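Local coordinates for ORC2 (Aeropyrum pernix, PDB 1W5T), which binds DNA and ATP and takes part in the regulation of DNA replication, as an AAA+ ATPase of the Cdc6/Orc family, at residues Y101-L104 and S105-R109; D279-E283 and D284-K288; L306-H309 and E310-L314. All coordinates share one frame; numbering follows the deposited sequence.

The three contacts are local, each made along one helix or at its start, and they sample three parts of the chain in sequence order. Contact 1 lies on helix 100-111 in the AAA domain, contact 2 at the start of helix 283-292, and contact 3 at the start of helix 308-322 in the winged-helix domain. None touches another: their centres stand 40 to 45 Å apart, and the closest approach of atoms, about 25 Å, is between contacts 1 and 3. Contacts 1 and 3 lie away from the nucleotide site. Contact 2 comes nearer, the side chain of Leu281 being about 10 Å from that of the ATP-binding Arg227.

Contact 1 (Y101-L104 and S105-R109); sequences YTIL and SLIVR
Ser105 and Leu106 both donate to the carbonyl of Thr102. The Leu106 amide approaches Thr102 O at 3.0 Å, with an N-H...O angle of 167°, whereas the hydroxyl OG of Ser105 reaches the same oxygen at 3.2 Å from a position tilted out of the carbonyl plane. This second bond depends on the serine torsion: chi1 of 64° places OG between its own N and carbonyl carbon, turned back over the preceding helical turn. The hydroxyl is thereby satisfied by the backbone, and Thr102 O is gripped twice. At the next two residues, Ile107 N bonds to Ile103 O at 2.9 Å and Val108 N to Leu104 O at 3.0 Å, so the helical ladder is unbroken.

On another side of the helix, Ile103 and Ile107 lie side by side and point the same way, CG2 of Ile103 meeting CD1 of Ile107 at 3.9 Å. Ile107 CD1 also comes to 4.3 Å from Leu104 CD2.

Beyond this shell, Tyr101 OH bonds to Val117 O and Thr102 OG1 to Asn99 OD1. Ile107 rests on strands 87-93 and 139-145, while Leu104 and Val108 meet Ile125 of helix 122-136. An amphipathic helix laid against a parallel beta-sheet in this way is characteristic of the alpha/beta P-loop NTPase core of AAA+ ATPases.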
ATOM      1  N   TYR A 101      -9.387  -9.541  19.012  1.00 27.05           N
ATOM      2  CA  TYR A 101      -8.897 -10.694  19.735  1.00 24.83           C
ATOM      3  C   TYR A 101      -7.822 -11.412  18.895  1.00 23.59           C
ATOM      4  O   TYR A 101      -6.803 -11.834  19.438  1.00 22.61           O
ATOM      5  CB  TYR A 101     -10.036 -11.650  20.135  1.00 24.46           C
ATOM      6  CG  TYR A 101      -9.497 -12.960  20.691  1.00 23.85           C
ATOM      7  CD1 TYR A 101      -9.280 -13.134  22.055  1.00 22.15           C
ATOM      8  CD2 TYR A 101      -9.170 -14.020  19.829  1.00 21.46           C
ATOM      9  CE1 TYR A 101      -8.756 -14.353  22.539  1.00 24.22           C
ATOM     10  CE2 TYR A 101      -8.666 -15.203  20.298  1.00 22.90           C
ATOM     11  CZ  TYR A 101      -8.459 -15.370  21.638  1.00 25.12           C
ATOM     12  OH  TYR A 101      -7.948 -16.570  22.082  1.00 27.45           O
ATOM     13  N   THR A 102      -8.066 -11.551  17.592  1.00 22.27           N
ATOM     14  CA  THR A 102      -7.121 -12.242  16.718  1.00 22.29           C
ATOM     15  C   THR A 102      -5.859 -11.404  16.468  1.00 21.31           C
ATOM     16  O   THR A 102      -4.770 -11.927  16.557  1.00 21.48           O
ATOM     17  CB  THR A 102      -7.793 -12.684  15.370  1.00 22.78           C
ATOM     18  OG1 THR A 102      -8.928 -13.513  15.647  1.00 23.76           O
ATOM     19  CG2 THR A 102      -6.892 -13.622  14.565  1.00 22.27           C
ATOM     20  N   ILE A 103      -6.018 -10.114  16.192  1.00 20.59           N
ATOM     21  CA  ILE A 103      -4.880  -9.185  16.067  1.00 20.41           C
ATOM     22  C   ILE A 103      -3.921  -9.303  17.270  1.00 19.52           C
ATOM     23  O   ILE A 103      -2.703  -9.508  17.114  1.00 17.81           O
ATOM     24  CB  ILE A 103      -5.395  -7.719  15.819  1.00 20.83           C
ATOM     25  CG1 ILE A 103      -5.936  -7.601  14.385  1.00 20.99           C
ATOM     26  CG2 ILE A 103      -4.288  -6.669  16.060  1.00 20.52           C
ATOM     27  CD1 ILE A 103      -7.068  -6.614  14.191  1.00 21.98           C
ATOM     28  N   LEU A 104      -4.518  -9.259  18.464  1.00 19.02           N
ATOM     29  CA  LEU A 104      -3.786  -9.365  19.710  1.00 18.84           C
ATOM     30  C   LEU A 104      -3.059 -10.688  19.914  1.00 18.27           C
ATOM     31  O   LEU A 104      -1.912 -10.719  20.387  1.00 17.80           O
ATOM     32  CB  LEU A 104      -4.695  -9.082  20.894  1.00 19.04           C
ATOM     33  CG  LEU A 104      -5.108  -7.631  21.051  1.00 21.21           C
ATOM     34  CD1 LEU A 104      -5.848  -7.582  22.357  1.00 25.88           C
ATOM     35  CD2 LEU A 104      -3.971  -6.649  21.052  1.00 19.98           C
ATOM     36  N   SER A 105      -3.685 -11.790  19.552  1.00 17.75           N
ATOM     37  CA  SER A 105      -2.999 -13.055  19.820  1.00 17.83           C
ATOM     38  C   SER A 105      -1.867 -13.242  18.814  1.00 16.96           C
ATOM     39  O   SER A 105      -0.830 -13.831  19.117  1.00 16.65           O
ATOM     40  CB  SER A 105      -3.977 -14.228  19.857  1.00 17.91           C
ATOM     41  OG  SER A 105      -4.583 -14.395  18.592  1.00 21.78           O
ATOM     42  N   LEU A 106      -2.040 -12.692  17.625  1.00 17.21           N
ATOM     43  CA  LEU A 106      -0.929 -12.626  16.685  1.00 17.40           C
ATOM     44  C   LEU A 106       0.214 -11.769  17.268  1.00 16.96           C
ATOM     45  O   LEU A 106       1.366 -12.179  17.234  1.00 17.34           O
ATOM     46  CB  LEU A 106      -1.392 -12.125  15.302  1.00 17.34           C
ATOM     47  CG  LEU A 106      -2.208 -13.150  14.494  1.00 18.84           C
ATOM     48  CD1 LEU A 106      -2.799 -12.491  13.240  1.00 19.72           C
ATOM     49  CD2 LEU A 106      -1.436 -14.450  14.131  1.00 16.32           C
ATOM     50  N   ILE A 107      -0.099 -10.617  17.852  1.00 16.98           N
ATOM     51  CA  ILE A 107       0.959  -9.801  18.450  1.00 17.75           C
ATOM     52  C   ILE A 107       1.727 -10.548  19.589  1.00 18.42           C
ATOM     53  O   ILE A 107       2.960 -10.486  19.613  1.00 17.79           O
ATOM     54  CB  ILE A 107       0.440  -8.383  18.887  1.00 17.74           C
ATOM     55  CG1 ILE A 107       0.023  -7.542  17.672  1.00 17.25           C
ATOM     56  CG2 ILE A 107       1.477  -7.655  19.719  1.00 16.61           C
ATOM     57  CD1 ILE A 107      -0.897  -6.380  18.022  1.00 19.27           C
ATOM     58  N   VAL A 108       1.019 -11.248  20.504  1.00 18.58           N
ATOM     59  CA  VAL A 108       1.712 -12.054  21.535  1.00 18.98           C
ATOM     60  C   VAL A 108       2.582 -13.208  20.994  1.00 19.93           C
ATOM     61  O   VAL A 108       3.698 -13.391  21.482  1.00 20.32           O
ATOM     62  CB  VAL A 108       0.819 -12.558  22.773  1.00 19.43           C
ATOM     63  CG1 VAL A 108      -0.538 -11.930  22.850  1.00 17.51           C
ATOM     64  CG2 VAL A 108       0.741 -14.094  22.855  1.00 18.82           C
ATOM     65  N   ARG A 109       2.065 -13.987  20.022  1.00 20.74           N
ATOM     66  CA  ARG A 109       2.815 -15.036  19.313  1.00 21.69           C
ATOM     67  C   ARG A 109       4.197 -14.457  18.949  1.00 20.76           C
ATOM     68  O   ARG A 109       5.227 -15.018  19.300  1.00 21.19           O
ATOM     69  CB  ARG A 109       2.069 -15.468  18.012  1.00 22.71           C
ATOM     70  CG  ARG A 109       1.129 -16.730  18.073  1.00 29.21           C
ATOM     71  CD  ARG A 109       0.754 -17.421  16.643  1.00 38.78           C
ATOM     72  NE  ARG A 109       0.910 -16.547  15.454  1.00 43.02           N
ATOM     73  CZ  ARG A 109       1.617 -16.733  14.318  1.00 43.66           C
ATOM     74  NH1 ARG A 109       1.582 -15.771  13.417  1.00 42.37           N
ATOM     75  NH2 ARG A 109       2.338 -17.816  14.056  1.00 46.37           N
TER

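Contact 2 (D279-E283 and D284-K288); sequences DSLSE and DLVRK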
ATOM      1  N   ASP A 279      24.604 -17.483 -19.165  1.00 32.02           N
ATOM      2  CA  ASP A 279      25.058 -17.140 -17.820  1.00 32.22           C
ATOM      3  C   ASP A 279      25.167 -15.637 -17.591  1.00 31.21           C
ATOM      4  O   ASP A 279      25.797 -15.185 -16.626  1.00 30.99           O
ATOM      5  CB  ASP A 279      26.387 -17.832 -17.464  1.00 33.26           C
ATOM      6  CG  ASP A 279      27.518 -17.405 -18.361  1.00 35.04           C
ATOM      7  OD1 ASP A 279      28.605 -18.047 -18.264  1.00 39.02           O
ATOM      8  OD2 ASP A 279      27.403 -16.454 -19.177  1.00 35.34           O
ATOM      9  N   SER A 280      24.558 -14.875 -18.498  1.00 29.58           N
ATOM     10  CA  SER A 280      24.367 -13.455 -18.321  1.00 28.00           C
ATOM     11  C   SER A 280      23.007 -13.047 -18.927  1.00 26.59           C
ATOM     12  O   SER A 280      22.381 -13.841 -19.670  1.00 25.94           O
ATOM     13  CB  SER A 280      25.499 -12.713 -18.987  1.00 28.05           C
ATOM     14  OG  SER A 280      25.632 -13.200 -20.302  1.00 30.89           O
ATOM     15  N   LEU A 281      22.540 -11.840 -18.584  1.00 23.75           N
ATOM     16  CA  LEU A 281      21.355 -11.295 -19.218  1.00 21.69           C
ATOM     17  C   LEU A 281      21.657 -10.823 -20.622  1.00 21.02           C
ATOM     18  O   LEU A 281      22.809 -10.525 -20.984  1.00 20.81           O
ATOM     19  CB  LEU A 281      20.789 -10.124 -18.435  1.00 21.01           C
ATOM     20  CG  LEU A 281      20.264 -10.370 -17.038  1.00 21.23           C
ATOM     21  CD1 LEU A 281      19.900  -9.054 -16.345  1.00 19.59           C
ATOM     22  CD2 LEU A 281      19.089 -11.337 -17.054  1.00 20.93           C
ATOM     23  N   SER A 282      20.597 -10.744 -21.417  1.00 19.64           N
ATOM     24  CA  SER A 282      20.667 -10.004 -22.663  1.00 18.63           C
ATOM     25  C   SER A 282      19.472  -9.058 -22.691  1.00 17.90           C
ATOM     26  O   SER A 282      18.506  -9.258 -21.934  1.00 18.74           O
ATOM     27  CB  SER A 282      20.679 -10.968 -23.854  1.00 18.77           C
ATOM     28  OG  SER A 282      19.424 -11.575 -24.026  1.00 21.02           O
ATOM     29  N   GLU A 283      19.530  -8.028 -23.525  1.00 15.83           N
ATOM     30  CA  GLU A 283      18.424  -7.119 -23.670  1.00 15.32           C
ATOM     31  C   GLU A 283      17.106  -7.753 -24.111  1.00 15.44           C
ATOM     32  O   GLU A 283      16.026  -7.344 -23.641  1.00 15.01           O
ATOM     33  CB  GLU A 283      18.819  -6.008 -24.634  1.00 15.57           C
ATOM     34  CG  GLU A 283      20.128  -5.361 -24.230  1.00 17.06           C
ATOM     35  CD  GLU A 283      20.352  -4.062 -24.919  1.00 20.02           C
ATOM     36  OE1 GLU A 283      21.444  -3.472 -24.800  1.00 23.24           O
ATOM     37  OE2 GLU A 283      19.436  -3.638 -25.603  1.00 25.30           O
ATOM     38  N   ASP A 284      17.186  -8.731 -25.028  1.00 15.10           N
ATOM     39  CA  ASP A 284      16.010  -9.479 -25.492  1.00 14.98           C
ATOM     40  C   ASP A 284      15.253 -10.131 -24.335  1.00 15.22           C
ATOM     41  O   ASP A 284      14.024 -10.063 -24.271  1.00 15.59           O
ATOM     42  CB  ASP A 284      16.397 -10.529 -26.539  1.00 14.47           C
ATOM     43  CG  ASP A 284      16.850  -9.898 -27.881  1.00 16.35           C
ATOM     44  OD1 ASP A 284      17.363 -10.627 -28.736  1.00 21.48           O
ATOM     45  OD2 ASP A 284      16.756  -8.691 -28.174  1.00 16.62           O
ATOM     46  N   LEU A 285      15.996 -10.752 -23.426  1.00 15.05           N
ATOM     47  CA  LEU A 285      15.399 -11.477 -22.306  1.00 15.38           C
ATOM     48  C   LEU A 285      14.731 -10.511 -21.329  1.00 14.38           C
ATOM     49  O   LEU A 285      13.638 -10.747 -20.880  1.00 14.17           O
ATOM     50  CB  LEU A 285      16.449 -12.369 -21.614  1.00 14.88           C
ATOM     51  CG  LEU A 285      16.875 -13.561 -22.510  1.00 16.99           C
ATOM     52  CD1 LEU A 285      18.195 -14.185 -22.057  1.00 14.24           C
ATOM     53  CD2 LEU A 285      15.764 -14.690 -22.596  1.00 17.03           C
ATOM     54  N   VAL A 286      15.384  -9.392 -21.059  1.00 14.74           N
ATOM     55  CA  VAL A 286      14.823  -8.355 -20.203  1.00 14.45           C
ATOM     56  C   VAL A 286      13.565  -7.804 -20.846  1.00 14.58           C
ATOM     57  O   VAL A 286      12.520  -7.755 -20.200  1.00 14.05           O
ATOM     58  CB  VAL A 286      15.846  -7.231 -19.910  1.00 14.65           C
ATOM     59  CG1 VAL A 286      15.197  -6.042 -19.205  1.00 13.01           C
ATOM     60  CG2 VAL A 286      16.980  -7.793 -19.059  1.00 13.65           C
ATOM     61  N   ARG A 287      13.660  -7.435 -22.127  1.00 14.93           N
ATOM     62  CA  ARG A 287      12.491  -6.915 -22.823  1.00 15.75           C
ATOM     63  C   ARG A 287      11.369  -7.929 -22.895  1.00 16.22           C
ATOM     64  O   ARG A 287      10.203  -7.584 -22.683  1.00 16.34           O
ATOM     65  CB  ARG A 287      12.820  -6.322 -24.178  1.00 15.48           C
ATOM     66  CG  ARG A 287      13.458  -4.941 -24.067  1.00 15.01           C
ATOM     67  CD  ARG A 287      13.747  -4.270 -25.404  1.00 13.88           C
ATOM     68  NE  ARG A 287      14.493  -5.218 -26.245  1.00 13.03           N
ATOM     69  CZ  ARG A 287      15.774  -5.088 -26.588  1.00 11.35           C
ATOM     70  NH1 ARG A 287      16.494  -4.008 -26.205  1.00  7.01           N
ATOM     71  NH2 ARG A 287      16.313  -6.038 -27.341  1.00  8.10           N
ATOM     72  N   LYS A 288      11.725  -9.165 -23.201  1.00 17.02           N
ATOM     73  CA  LYS A 288      10.804 -10.260 -23.061  1.00 18.43           C
ATOM     74  C   LYS A 288      10.105 -10.268 -21.693  1.00 18.70           C
ATOM     75  O   LYS A 288       8.874 -10.391 -21.611  1.00 18.68           O
ATOM     76  CB  LYS A 288      11.532 -11.592 -23.259  1.00 18.78           C
ATOM     77  CG  LYS A 288      10.593 -12.781 -23.351  1.00 21.04           C
ATOM     78  CD  LYS A 288       9.998 -12.913 -24.781  1.00 26.98           C
ATOM     79  CE  LYS A 288       9.397 -14.339 -25.073  1.00 31.22           C
ATOM     80  NZ  LYS A 288       8.386 -14.210 -26.204  1.00 33.10           N
TER
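Arg287 folds back over the carbonyl of Glu283, one turn earlier. Its CB lies 3.4 Å from Glu283 O, the oxygen that also accepts the Arg287 amide at 2.8 Å, with an N-H...O angle of 168°. CG, NE and CZ stay near this oxygen as well, and CZ and NH1 also lie against Glu283 CB. The chain bends at chi3 (-51°), so that Glu283 O sits over one face of the Arg287 guanidinium, 3.6 Å above the plane and over its centre. The two terminal nitrogens take different acids. Arg287 NH1 donates at 3.0 Å to the anti lone pair of Glu283 OE2 in a salt bridge, the oxygen lying somewhat out of the guanidinium plane; carboxylate and guanidinium planes stand 71° apart. Arg287 NH2 meets Asp284 OD2 at 2.8 Å in a weak hydrogen bond within a salt bridge. Arg287 thus joins two acids of the first turn, which would be expected to suit the helix dipole. Because OE1 of Glu283 pairs with Arg240, an alanine at Glu283 would probably leave both Arg240 and NH1 of Arg287 without this carboxylate, and the guanidinium held by the weak Asp284 bond and freer to turn.

Ser282 holds the N-cap position: its carbonyl accepts Val286 N at 3.2 Å, and OG lies 3.5 Å from CD1 of Leu285. The side chains of Leu281 and Val286 cross at about a right angle, with Leu281 CD1 4.2 Å from Val286 CG2. The start of helix 283-292 lies against two other helices, Val286 touching Leu244 of helix 239-249 and Ala269 of helix 259-275.

Contact 3 (L306-H309 and E310-L314); sequences LSIH and ELIIL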
ATOM      1  N   LEU A 306     -18.707   0.578  -7.235  1.00 27.86           N
ATOM      2  CA  LEU A 306     -19.205   1.742  -7.973  1.00 26.68           C
ATOM      3  C   LEU A 306     -20.620   1.480  -8.501  1.00 26.08           C
ATOM      4  O   LEU A 306     -20.912   0.380  -8.912  1.00 25.51           O
ATOM      5  CB  LEU A 306     -18.259   2.016  -9.151  1.00 25.23           C
ATOM      6  CG  LEU A 306     -17.218   3.117  -9.023  1.00 25.64           C
ATOM      7  CD1 LEU A 306     -16.735   3.315  -7.537  1.00 21.77           C
ATOM      8  CD2 LEU A 306     -16.065   2.961 -10.067  1.00 22.20           C
ATOM      9  N   SER A 307     -21.467   2.499  -8.500  1.00 25.85           N
ATOM     10  CA  SER A 307     -22.748   2.495  -9.193  1.00 25.68           C
ATOM     11  C   SER A 307     -22.650   2.388 -10.739  1.00 25.58           C
ATOM     12  O   SER A 307     -21.663   2.781 -11.345  1.00 25.30           O
ATOM     13  CB  SER A 307     -23.538   3.735  -8.785  1.00 25.44           C
ATOM     14  OG  SER A 307     -23.417   4.788  -9.722  1.00 24.62           O
ATOM     15  N   ILE A 308     -23.681   1.824 -11.348  1.00 25.63           N
ATOM     16  CA  ILE A 308     -23.761   1.554 -12.786  1.00 26.00           C
ATOM     17  C   ILE A 308     -23.379   2.789 -13.579  1.00 25.81           C
ATOM     18  O   ILE A 308     -22.744   2.726 -14.618  1.00 25.17           O
ATOM     19  CB  ILE A 308     -25.227   1.159 -13.161  1.00 26.10           C
ATOM     20  CG1 ILE A 308     -25.656  -0.115 -12.448  1.00 26.29           C
ATOM     21  CG2 ILE A 308     -25.394   0.976 -14.643  1.00 25.94           C
ATOM     22  CD1 ILE A 308     -27.155  -0.377 -12.532  1.00 28.92           C
ATOM     23  N   HIS A 309     -23.772   3.928 -13.037  1.00 26.10           N
ATOM     24  CA  HIS A 309     -23.665   5.167 -13.745  1.00 25.78           C
ATOM     25  C   HIS A 309     -22.261   5.709 -13.786  1.00 25.16           C
ATOM     26  O   HIS A 309     -21.820   6.164 -14.837  1.00 24.19           O
ATOM     27  CB  HIS A 309     -24.728   6.131 -13.254  1.00 26.17           C
ATOM     28  CG  HIS A 309     -26.036   5.916 -13.947  1.00 28.55           C
ATOM     29  ND1 HIS A 309     -26.352   6.533 -15.142  1.00 31.73           N
ATOM     30  CD2 HIS A 309     -27.054   5.063 -13.685  1.00 27.75           C
ATOM     31  CE1 HIS A 309     -27.530   6.104 -15.558  1.00 31.28           C
ATOM     32  NE2 HIS A 309     -27.978   5.213 -14.690  1.00 28.93           N
ATOM     33  N   GLU A 310     -21.548   5.578 -12.668  1.00 24.46           N
ATOM     34  CA  GLU A 310     -20.099   5.792 -12.648  1.00 24.66           C
ATOM     35  C   GLU A 310     -19.394   4.852 -13.610  1.00 23.52           C
ATOM     36  O   GLU A 310     -18.511   5.268 -14.335  1.00 23.55           O
ATOM     37  CB  GLU A 310     -19.512   5.619 -11.255  1.00 24.51           C
ATOM     38  CG  GLU A 310     -20.510   5.829 -10.140  1.00 27.46           C
ATOM     39  CD  GLU A 310     -19.893   6.393  -8.886  1.00 28.06           C
ATOM     40  OE1 GLU A 310     -20.328   5.972  -7.812  1.00 30.53           O
ATOM     41  OE2 GLU A 310     -18.996   7.252  -8.973  1.00 28.82           O
ATOM     42  N   LEU A 311     -19.808   3.596 -13.612  1.00 22.98           N
ATOM     43  CA  LEU A 311     -19.210   2.561 -14.437  1.00 22.98           C
ATOM     44  C   LEU A 311     -19.393   2.859 -15.940  1.00 22.76           C
ATOM     45  O   LEU A 311     -18.487   2.636 -16.746  1.00 22.50           O
ATOM     46  CB  LEU A 311     -19.845   1.214 -14.065  1.00 22.77           C
ATOM     47  CG  LEU A 311     -19.245   0.158 -13.123  1.00 24.18           C
ATOM     48  CD1 LEU A 311     -18.068   0.641 -12.325  1.00 21.21           C
ATOM     49  CD2 LEU A 311     -20.313  -0.453 -12.193  1.00 24.39           C
ATOM     50  N   ILE A 312     -20.574   3.356 -16.312  1.00 22.17           N
ATOM     51  CA  ILE A 312     -20.817   3.803 -17.681  1.00 21.64           C
ATOM     52  C   ILE A 312     -19.868   4.957 -18.117  1.00 21.08           C
ATOM     53  O   ILE A 312     -19.352   4.967 -19.226  1.00 20.94           O
ATOM     54  CB  ILE A 312     -22.328   4.167 -17.905  1.00 21.06           C
ATOM     55  CG1 ILE A 312     -23.180   2.910 -17.900  1.00 19.28           C
ATOM     56  CG2 ILE A 312     -22.542   4.831 -19.244  1.00 18.99           C
ATOM     57  CD1 ILE A 312     -24.522   3.136 -17.261  1.00 17.64           C
ATOM     58  N   ILE A 313     -19.650   5.901 -17.228  1.00 20.93           N
ATOM     59  CA  ILE A 313     -18.776   7.041 -17.474  1.00 21.06           C
ATOM     60  C   ILE A 313     -17.309   6.632 -17.534  1.00 20.84           C
ATOM     61  O   ILE A 313     -16.556   7.068 -18.451  1.00 20.60           O
ATOM     62  CB  ILE A 313     -19.003   8.129 -16.418  1.00 20.67           C
ATOM     63  CG1 ILE A 313     -20.488   8.554 -16.435  1.00 21.82           C
ATOM     64  CG2 ILE A 313     -18.062   9.301 -16.685  1.00 20.33           C
ATOM     65  CD1 ILE A 313     -20.978   9.321 -15.143  1.00 24.20           C
ATOM     66  N   LEU A 314     -16.910   5.779 -16.594  1.00 20.24           N
ATOM     67  CA  LEU A 314     -15.577   5.188 -16.635  1.00 20.67           C
ATOM     68  C   LEU A 314     -15.299   4.483 -17.978  1.00 20.83           C
ATOM     69  O   LEU A 314     -14.254   4.680 -18.601  1.00 20.21           O
ATOM     70  CB  LEU A 314     -15.341   4.240 -15.450  1.00 19.15           C
ATOM     71  CG  LEU A 314     -13.919   3.674 -15.306  1.00 18.14           C
ATOM     72  CD1 LEU A 314     -12.902   4.809 -15.302  1.00 17.77           C
ATOM     73  CD2 LEU A 314     -13.753   2.835 -14.009  1.00 16.58           C
TER
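In Ile308, chi1 of -62° leaves CG2 anti to the backbone N; in Ile312, chi1 of -71° sends CG1, and CD1 beyond it, beside the backbone N. The two chains lie side by side, pointing the same way, with Ile308 CG2 3.5 Å from Ile312 CD1. The same CD1 lies over one face of the His309 ring. In the backbone, Ile312 N bonds to Ile308 O at 2.8 Å, and Ile313 N to His309 O at 3.2 Å.

Ser307 is the N-cap: Ser307 OG accepts His309 N in a weak capping bond of 3.4 Å, and Ser307 O takes Leu311 N at 3.0 Å with an N-H...O angle of 162°. Just ahead of the helix, Leu306 crosses Leu311 obliquely: Leu306 CB lies 3.5 Å from Leu311 CD1, the N'-to-N4 apolar contact of a hydrophobic staple, while Leu306 CG lies 4.1 Å from Glu310 CB.

The polar ends of His309 and Glu310 reach neighbouring helices: His309 ND1 bonds to Tyr337 OH, and Glu310 OE2 to His361 ND1. With Ile308 and Leu311 on Ile403, the first turns of helix 308-322 are set among helices 330-345, 352-364 and 392-408, in the winged-helix region of the chain.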